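Local atomic coordinates of putative leucoanthocyanidin reductase 1 (PDB entry 3I6Q), a protein that probably catalyses the NADPH-dependent reduction of leucoanthocyanidins to flavan-3-ols such as catechin, as a member of the NmrA-like, Rossmann-fold reductase family. Residues L215-H220 with E291-T296. Numbering follows the deposited sequence. Where two conformers were deposited one is given.
Sequences LNKSVH and EDVEVT
Ser-218, Val-219 and His-220 pair in parallel register with Asp-292, Val-293 and Glu-294, putting strand 292-294 at the edge of the small three-strand sheet that accompanies the Rossmann sheet of this NmrA-like reductase. Strand 217-220 is the middle one, bonded on its other flank to strand 155-158.

Four backbone hydrogen bonds run in the alternating parallel pattern: Ser-218 N to Glu-291 O, Val-293 N to Ser-218 O, His-220 N to Val-293 O (2.9 Å, nearly straight at 175°), and Val-295 N to His-220 O. The last completes the bridge between His-220 and Glu-294, its donor being the first residue of helix 295-298.

On one face, His-220 NE2 donates to Asp-292 OD1 at 2.8 Å. The oxygen lies close to the ring plane, yet the ring meets it from above the carboxylate plane, the two planes being 58° apart. With CG beside the backbone N (chi1 -56°), the imidazole swings back along the strand toward Asp-292, whose OD2 forms a salt bridge with Arg-126. A leucine in place of His-220 would probably leave Asp-292 OD1 without this donor and its carboxylate less firmly oriented.

The other face is apolar: Val-219 splits its methyls, CG2 touching Val-293 CG2 at 3.7 Å and CG1 meeting Val-295 CG2 at 3.6 Å, with Leu-298 packing against Val-219 and Val-293.

Glu-294 is the N-cap of helix 295-298: its OE2 accepts from Thr-296 N at 3.0 Å, while Thr-296 OG1 donates to the syn lone pair of Glu-294 OE1 at 2.6 Å.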
# COMPACT_ATOMS: atom_id res chain seq x y z
N LEU A 215 -1.87 2.50 17.49
CA LEU A 215 -0.62 3.13 17.94
C LEU A 215 0.54 2.14 18.02
O LEU A 215 0.49 1.16 18.77
CB LEU A 215 -0.86 3.81 19.31
CG LEU A 215 0.39 4.33 20.02
CD1 LEU A 215 1.01 5.45 19.17
CD2 LEU A 215 0.06 4.83 21.43
N ASN A 216 1.62 2.39 17.27
CA ASN A 216 2.80 1.51 17.28
C ASN A 216 2.47 0.06 16.85
O ASN A 216 3.04 -0.91 17.39
CB ASN A 216 3.49 1.55 18.65
CG ASN A 216 3.98 2.96 18.99
OD1 ASN A 216 4.16 3.80 18.11
ND2 ASN A 216 4.15 3.24 20.27
N LYS A 217 1.54 -0.06 15.90
CA LYS A 217 1.10 -1.36 15.35
C LYS A 217 1.23 -1.47 13.84
O LYS A 217 1.18 -0.47 13.12
CB LYS A 217 -0.41 -1.59 15.59
CG LYS A 217 -0.92 -1.38 17.02
CD LYS A 217 -0.42 -2.46 17.92
CE LYS A 217 -1.05 -2.29 19.31
NZ LYS A 217 -0.38 -3.19 20.26
N SER A 218 1.30 -2.72 13.38
CA SER A 218 1.10 -3.07 11.98
C SER A 218 -0.39 -3.37 11.82
O SER A 218 -0.94 -4.13 12.62
CB SER A 218 1.89 -4.36 11.67
OG SER A 218 3.30 -4.10 11.70
N VAL A 219 -1.02 -2.75 10.82
CA VAL A 219 -2.42 -2.93 10.53
C VAL A 219 -2.54 -3.76 9.24
O VAL A 219 -2.18 -3.28 8.14
CB VAL A 219 -3.14 -1.55 10.39
CG1 VAL A 219 -4.61 -1.77 10.13
CG2 VAL A 219 -2.94 -0.69 11.66
N HIS A 220 -3.06 -4.98 9.37
CA HIS A 220 -3.14 -5.91 8.22
C HIS A 220 -4.53 -5.86 7.64
O HIS A 220 -5.50 -5.82 8.40
CB HIS A 220 -2.80 -7.33 8.68
CG HIS A 220 -1.46 -7.43 9.34
ND1 HIS A 220 -0.29 -7.59 8.62
CD2 HIS A 220 -1.10 -7.32 10.64
CE1 HIS A 220 0.73 -7.62 9.46
NE2 HIS A 220 0.27 -7.44 10.70
N GLU A 291 1.39 -6.90 18.66
CA GLU A 291 1.82 -5.81 17.77
C GLU A 291 1.08 -5.76 16.41
O GLU A 291 1.29 -4.83 15.61
CB GLU A 291 3.34 -5.85 17.59
CG GLU A 291 4.09 -5.64 18.92
CD GLU A 291 5.54 -5.22 18.73
OE1 GLU A 291 5.78 -4.18 18.07
OE2 GLU A 291 6.44 -5.92 19.25
N ASP A 292 0.22 -6.75 16.14
CA ASP A 292 -0.53 -6.83 14.86
C ASP A 292 -2.02 -6.63 15.12
O ASP A 292 -2.54 -7.18 16.10
CB ASP A 292 -0.36 -8.22 14.26
CG ASP A 292 1.06 -8.54 13.95
OD1 ASP A 292 1.66 -7.79 13.14
OD2 ASP A 292 1.57 -9.53 14.50
N VAL A 293 -2.68 -5.82 14.31
CA VAL A 293 -4.15 -5.70 14.38
C VAL A 293 -4.66 -5.90 12.94
O VAL A 293 -3.87 -5.82 11.99
CB VAL A 293 -4.66 -4.33 14.99
CG1 VAL A 293 -4.29 -4.22 16.54
CG2 VAL A 293 -4.10 -3.12 14.22
N GLU A 294 -5.95 -6.18 12.78
CA GLU A 294 -6.53 -6.42 11.43
C GLU A 294 -7.73 -5.50 11.20
O GLU A 294 -8.57 -5.37 12.10
CB GLU A 294 -6.91 -7.90 11.29
CG GLU A 294 -7.18 -8.36 9.84
CD GLU A 294 -8.57 -8.00 9.39
OE1 GLU A 294 -9.54 -8.33 10.11
OE2 GLU A 294 -8.70 -7.38 8.33
N VAL A 295 -7.82 -4.91 10.01
CA VAL A 295 -8.81 -3.88 9.70
C VAL A 295 -10.28 -4.23 9.94
O VAL A 295 -11.04 -3.40 10.46
CB VAL A 295 -8.66 -3.36 8.26
CG1 VAL A 295 -9.55 -2.14 8.03
CG2 VAL A 295 -7.25 -2.97 8.03
N THR A 296 -10.69 -5.44 9.56
CA THR A 296 -12.11 -5.84 9.70
C THR A 296 -12.51 -6.08 11.15
O THR A 296 -13.69 -5.91 11.50
CB THR A 296 -12.55 -7.03 8.81
OG1 THR A 296 -11.97 -8.27 9.25
CG2 THR A 296 -12.19 -6.75 7.33
O HOH W 1 4.88 -2.92 16.06